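Local atomic coordinates of transcriptional regulator, TetR family (PDB entry 3C2B), a protein that probably binds DNA at regulatory sites as a dimeric transcriptional regulator of the TetR family. Residues L132-G135 with R136-I139; D175-V178 with R179-G183. All blocks are in the same frame, centred on the assembly; numbering follows the deposited sequence.

Interaction 1. Residues L132-G135 with R136-I139; sequences LERG and RRQI
Two torsions carry the guanidinium of R137 back to the chain behind it: chi1, at 143°, lies away from the usual staggered values, and chi3 (-32°) bends an otherwise extended side chain. The group arrives beside the peptide that joins E133 to R134. NH2 reaches the carbonyl O of E133 at 2.7 Å, but the N-H points poorly, at 125°, and the bond is weak despite its short length. E133 O lies oblique to the guanidinium plane. Over one face of the same guanidinium, toward its rim, lies the CA of R134, 3.7 Å from R137 NH2, so the cationic group is laid against backbone as well as pointed at it. The contact spans the tight bend between helix 127-134 and helix 137-152 in the all-helical C-terminal domain of a TetR-family regulator, with R136 at the N-cap position of the second helix. R136 faces another way. Its chain, bent at chi3, puts NE into a salt bridge with D140 one turn on, while NH1 forms a salt bridge with D175 of the second subunit. Y165 and Y169 of helix 161-173 pack against R136, and the R137 side chain lies out at the surface, where it also touches a crystal neighbour.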
ATOM      1  N   LEU A 132      -5.268  -5.572  10.714  1.00 54.14           N
ATOM      2  CA  LEU A 132      -4.783  -4.321  11.270  1.00 54.25           C
ATOM      3  C   LEU A 132      -4.176  -4.529  12.689  1.00 54.36           C
ATOM      4  O   LEU A 132      -3.090  -4.009  13.001  1.00 53.88           O
ATOM      5  CB  LEU A 132      -5.949  -3.310  11.317  1.00 54.42           C
ATOM      6  CG  LEU A 132      -5.894  -1.933  10.642  1.00 53.66           C
ATOM      7  CD1 LEU A 132      -5.023  -1.949   9.402  1.00 49.62           C
ATOM      8  CD2 LEU A 132      -7.322  -1.447  10.334  1.00 53.21           C
ATOM      9  N   GLU A 133      -4.875  -5.294  13.531  1.00 53.94           N
ATOM     10  CA  GLU A 133      -4.487  -5.424  14.929  1.00 53.55           C
ATOM     11  C   GLU A 133      -3.493  -6.548  15.170  1.00 52.67           C
ATOM     12  O   GLU A 133      -2.687  -6.433  16.084  1.00 53.19           O
ATOM     13  CB  GLU A 133      -5.707  -5.630  15.848  1.00 53.72           C
ATOM     14  CG  GLU A 133      -6.695  -4.464  15.954  1.00 53.99           C
ATOM     15  CD  GLU A 133      -8.066  -4.908  16.484  1.00 54.13           C
ATOM     16  OE1 GLU A 133      -8.616  -4.234  17.380  1.00 52.79           O
ATOM     17  OE2 GLU A 133      -8.597  -5.942  16.002  1.00 56.87           O
ATOM     18  N   ARG A 134      -3.545  -7.625  14.378  1.00 51.83           N
ATOM     19  CA  ARG A 134      -2.832  -8.862  14.706  0.50 50.98           C
ATOM     20  C   ARG A 134      -1.944  -9.351  13.577  1.00 51.10           C
ATOM     21  O   ARG A 134      -1.025 -10.155  13.801  1.00 50.95           O
ATOM     22  CB  ARG A 134      -3.839  -9.961  15.090  0.50 51.01           C
ATOM     23  CG  ARG A 134      -5.099  -9.451  15.823  0.50 49.50           C
ATOM     24  CD  ARG A 134      -5.851 -10.610  16.527  0.50 47.59           C
ATOM     25  NE  ARG A 134      -7.204 -10.193  16.899  0.50 43.73           N
ATOM     26  CZ  ARG A 134      -8.207 -11.029  17.181  0.50 42.78           C
ATOM     27  NH1 ARG A 134      -8.032 -12.346  17.131  0.50 41.93           N
ATOM     28  NH2 ARG A 134      -9.395 -10.542  17.510  0.50 41.09           N
ATOM     29  N   GLY A 135      -2.253  -8.869  12.370  1.00 51.45           N
ATOM     30  CA  GLY A 135      -1.628  -9.289  11.119  1.00 50.52           C
ATOM     31  C   GLY A 135      -0.139  -9.046  10.978  1.00 51.11           C
ATOM     32  O   GLY A 135       0.533  -9.775  10.246  1.00 51.98           O
ATOM     33  N   ARG A 136       0.404  -8.048  11.665  1.00 50.09           N
ATOM     34  CA  ARG A 136       1.803  -7.727  11.432  1.00 49.93           C
ATOM     35  C   ARG A 136       2.615  -7.575  12.710  1.00 49.35           C
ATOM     36  O   ARG A 136       3.709  -7.037  12.688  1.00 48.55           O
ATOM     37  CB  ARG A 136       1.894  -6.466  10.576  1.00 50.12           C
ATOM     38  CG  ARG A 136       3.084  -6.436   9.590  1.00 49.89           C
ATOM     39  CD  ARG A 136       3.048  -5.120   8.833  1.00 46.91           C
ATOM     40  NE  ARG A 136       3.366  -3.958   9.672  1.00 43.96           N
ATOM     41  CZ  ARG A 136       2.763  -2.771   9.556  1.00 43.64           C
ATOM     42  NH1 ARG A 136       1.775  -2.613   8.667  1.00 42.43           N
ATOM     43  NH2 ARG A 136       3.136  -1.744  10.319  1.00 37.73           N
ATOM     44  N   ARG A 137       2.061  -8.086  13.807  1.00 48.94           N
ATOM     45  CA  ARG A 137       2.568  -7.885  15.152  1.00 48.76           C
ATOM     46  C   ARG A 137       3.992  -8.398  15.360  1.00 49.52           C
ATOM     47  O   ARG A 137       4.779  -7.778  16.067  1.00 49.46           O
ATOM     48  CB  ARG A 137       1.572  -8.511  16.135  1.00 48.68           C
ATOM     49  CG  ARG A 137       2.129  -9.219  17.371  1.00 46.66           C
ATOM     50  CD  ARG A 137       0.966  -9.656  18.235  1.00 43.90           C
ATOM     51  NE  ARG A 137      -0.137  -8.709  18.091  1.00 39.00           N
ATOM     52  CZ  ARG A 137      -1.389  -8.950  18.436  1.00 35.46           C
ATOM     53  NH1 ARG A 137      -1.713 -10.113  18.975  1.00 35.39           N
ATOM     54  NH2 ARG A 137      -2.308  -8.019  18.252  1.00 32.40           N
ATOM     55  N   GLN A 138       4.310  -9.526  14.736  1.00 50.56           N
ATOM     56  CA  GLN A 138       5.601 -10.201  14.922  1.00 52.31           C
ATOM     57  C   GLN A 138       6.697  -9.449  14.160  1.00 52.39           C
ATOM     58  O   GLN A 138       7.788  -9.199  14.699  1.00 52.33           O
ATOM     59  CB  GLN A 138       5.546 -11.697  14.519  1.00 51.62           C
ATOM     60  CG  GLN A 138       5.144 -12.699  15.650  1.00 55.27           C
ATOM     61  CD  GLN A 138       6.319 -13.166  16.520  1.00 55.87           C
ATOM     62  OE1 GLN A 138       6.344 -14.308  16.973  1.00 59.25           O
ATOM     63  NE2 GLN A 138       7.297 -12.288  16.746  1.00 56.09           N
ATOM     64  N   ILE A 139       6.393  -9.104  12.917  1.00 52.73           N
ATOM     65  CA  ILE A 139       7.194  -8.196  12.131  1.00 53.68           C
ATOM     66  C   ILE A 139       7.437  -6.872  12.877  1.00 54.17           C
ATOM     67  O   ILE A 139       8.587  -6.429  12.972  1.00 54.25           O
ATOM     68  CB  ILE A 139       6.584  -7.991  10.714  1.00 54.34           C
ATOM     69  CG1 ILE A 139       7.164  -9.035   9.732  1.00 55.03           C
ATOM     70  CG2 ILE A 139       6.824  -6.574  10.150  1.00 54.36           C
ATOM     71  CD1 ILE A 139       8.730  -8.988   9.516  1.00 54.55           C
TER

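Interaction 2. Residues D175-V178 with R179-G183; sequences DLHV and RMLLG
D175, at the N-cap of the short helix 176-181, meets R179 one turn on, in a piece of the TetR C-terminal fold that lies against the second subunit. From CB, 3.8 Å from the carbonyl O of D175, the R179 side chain runs to CG, which sits closer to that oxygen, at 3.3 Å. CD then meets the D175 carboxylate, 3.3 Å from OD2. Beyond the bend at chi3, NH1 makes a salt bridge with E184, and NH2 stays 4.1 Å from D175 OD2, too far for a salt bridge, with the carboxylate and guanidinium planes 40° apart. D175 holds its carboxylate there with CG wedged between N and C (chi1 62°), yet its side chain caps nothing. Four backbone bonds, from R179 N to D175 O through L182 N to V178 O, form the helical turns, and G183, its phi positive at 118°, closes them in a Schellman motif. L176 CG touches CE of selenomethionine M180 at 4.1 Å. V178 and L182 lie side by side. Across the turn, L181 CD1 sits over one face of the H177 ring in a CH-pi contact, 4.1 Å from its centroid.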
ATOM      1  N   ASP A 175       5.136   1.989  -2.416  1.00 35.58           N
ATOM      2  CA  ASP A 175       3.784   1.530  -2.798  1.00 36.29           C
ATOM      3  C   ASP A 175       3.760   0.048  -3.225  1.00 35.51           C
ATOM      4  O   ASP A 175       2.801  -0.402  -3.797  1.00 35.40           O
ATOM      5  CB  ASP A 175       3.199   2.420  -3.917  1.00 36.69           C
ATOM      6  CG  ASP A 175       4.039   2.356  -5.178  1.00 42.74           C
ATOM      7  OD1 ASP A 175       5.245   1.999  -5.113  1.00 46.05           O
ATOM      8  OD2 ASP A 175       3.509   2.672  -6.233  1.00 47.27           O
ATOM      9  N   LEU A 176       4.814  -0.719  -2.942  1.00 34.57           N
ATOM     10  CA  LEU A 176       4.876  -2.042  -3.516  1.00 34.22           C
ATOM     11  C   LEU A 176       3.795  -2.989  -3.004  1.00 35.77           C
ATOM     12  O   LEU A 176       3.384  -3.893  -3.722  1.00 36.17           O
ATOM     13  CB  LEU A 176       6.267  -2.641  -3.285  1.00 34.05           C
ATOM     14  CG  LEU A 176       6.433  -4.037  -3.860  1.00 34.42           C
ATOM     15  CD1 LEU A 176       6.465  -4.024  -5.423  1.00 31.36           C
ATOM     16  CD2 LEU A 176       7.663  -4.675  -3.276  1.00 34.43           C
ATOM     17  N   HIS A 177       3.354  -2.820  -1.748  1.00 35.73           N
ATOM     18  CA  HIS A 177       2.335  -3.728  -1.199  1.00 36.70           C
ATOM     19  C   HIS A 177       0.995  -3.533  -1.925  1.00 37.23           C
ATOM     20  O   HIS A 177       0.425  -4.509  -2.425  1.00 39.14           O
ATOM     21  CB  HIS A 177       2.204  -3.556   0.330  1.00 35.82           C
ATOM     22  CG  HIS A 177       1.403  -4.624   0.989  1.00 34.74           C
ATOM     23  ND1 HIS A 177       0.885  -4.489   2.256  1.00 38.55           N
ATOM     24  CD2 HIS A 177       1.078  -5.882   0.582  1.00 36.80           C
ATOM     25  CE1 HIS A 177       0.278  -5.622   2.607  1.00 38.05           C
ATOM     26  NE2 HIS A 177       0.364  -6.472   1.599  1.00 37.42           N
ATOM     27  N   VAL A 178       0.527  -2.286  -2.014  1.00 37.39           N
ATOM     28  CA  VAL A 178      -0.603  -1.903  -2.890  1.00 38.51           C
ATOM     29  C   VAL A 178      -0.457  -2.441  -4.355  1.00 38.96           C
ATOM     30  O   VAL A 178      -1.344  -3.149  -4.837  1.00 39.80           O
ATOM     31  CB  VAL A 178      -0.970  -0.360  -2.802  1.00 38.78           C
ATOM     32  CG1 VAL A 178      -2.124  -0.012  -3.716  1.00 40.25           C
ATOM     33  CG2 VAL A 178      -1.361   0.028  -1.395  1.00 38.93           C
ATOM     34  N   ARG A 179       0.666  -2.193  -5.034  1.00 37.60           N
ATOM     35  CA  ARG A 179       0.832  -2.774  -6.377  1.00 38.67           C
ATOM     36  C   ARG A 179       0.638  -4.297  -6.459  1.00 37.14           C
ATOM     37  O   ARG A 179       0.012  -4.792  -7.400  1.00 36.83           O
ATOM     38  CB  ARG A 179       2.171  -2.349  -7.003  1.00 37.76           C
ATOM     39  CG  ARG A 179       2.310  -0.786  -7.027  1.00 41.16           C
ATOM     40  CD  ARG A 179       3.537  -0.273  -7.780  1.00 41.81           C
ATOM     41  NE  ARG A 179       3.472  -0.587  -9.203  1.00 53.22           N
ATOM     42  CZ  ARG A 179       2.758   0.081 -10.122  1.00 57.41           C
ATOM     43  NH1 ARG A 179       2.777  -0.344 -11.393  1.00 58.25           N
ATOM     44  NH2 ARG A 179       2.005   1.145  -9.786  1.00 58.69           N
HETATM   45  N   MSE A 180       1.188  -5.027  -5.482  1.00 37.02           N
HETATM   46  CA  MSE A 180       1.128  -6.486  -5.483  1.00 36.08           C
HETATM   47  C   MSE A 180      -0.289  -6.955  -5.229  1.00 37.28           C
HETATM   48  O   MSE A 180      -0.768  -7.899  -5.861  1.00 38.50           O
HETATM   49  CB  MSE A 180       2.119  -7.093  -4.479  1.00 36.25           C
HETATM   50  CG  MSE A 180       3.604  -6.926  -4.888  1.00 32.70           C
HETATM   51 SE   MSE A 180       4.866  -7.948  -3.805  0.60 32.81          SE
HETATM   52  CE  MSE A 180       4.493  -7.171  -2.101  1.00 29.10           C
ATOM     53  N   LEU A 181      -0.968  -6.238  -4.356  1.00 37.35           N
ATOM     54  CA  LEU A 181      -2.350  -6.495  -4.013  1.00 38.37           C
ATOM     55  C   LEU A 181      -3.259  -6.343  -5.197  1.00 39.16           C
ATOM     56  O   LEU A 181      -4.240  -7.056  -5.328  1.00 39.42           O
ATOM     57  CB  LEU A 181      -2.789  -5.556  -2.889  1.00 37.24           C
ATOM     58  CG  LEU A 181      -2.246  -5.911  -1.495  1.00 38.19           C
ATOM     59  CD1 LEU A 181      -2.643  -4.828  -0.468  1.00 35.82           C
ATOM     60  CD2 LEU A 181      -2.731  -7.242  -1.050  1.00 39.81           C
ATOM     61  N   LEU A 182      -2.914  -5.396  -6.061  1.00 41.72           N
ATOM     62  CA  LEU A 182      -3.619  -5.139  -7.316  1.00 43.72           C
ATOM     63  C   LEU A 182      -3.230  -6.208  -8.332  1.00 45.29           C
ATOM     64  O   LEU A 182      -3.854  -6.319  -9.368  1.00 45.66           O
ATOM     65  CB  LEU A 182      -3.303  -3.722  -7.848  1.00 42.31           C
ATOM     66  CG  LEU A 182      -3.909  -2.513  -7.105  1.00 42.29           C
ATOM     67  CD1 LEU A 182      -3.140  -1.225  -7.449  1.00 38.80           C
ATOM     68  CD2 LEU A 182      -5.427  -2.283  -7.415  1.00 40.27           C
ATOM     69  N   GLY A 183      -2.179  -6.981  -8.052  1.00 48.57           N
ATOM     70  CA  GLY A 183      -1.909  -8.124  -8.942  1.00 48.91           C
ATOM     71  C   GLY A 183      -0.568  -8.024  -9.621  1.00 50.48           C
ATOM     72  O   GLY A 183      -0.218  -8.883 -10.383  1.00 49.56           O
TER

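How the interactions relate
Both interactions are local turns of the same C-terminal helical domain, their centres about 18 Å apart and their nearest atoms about 7 Å, without touching. Interaction 1 is a surface contact at a bend between two helices, and its chemistry is polar, one arginine side chain on a backbone carbonyl. Interaction 2 lies within one short helix, half of its touching residues buried, and combines regular main-chain bonding with apolar and aromatic packing; its charged pair stands near the partly exposed start. The subunit interface connects them: L132 packs on R179 of the other copy, and the ion pair between the two sites is a salt bridge from one copy but long and weak from the other.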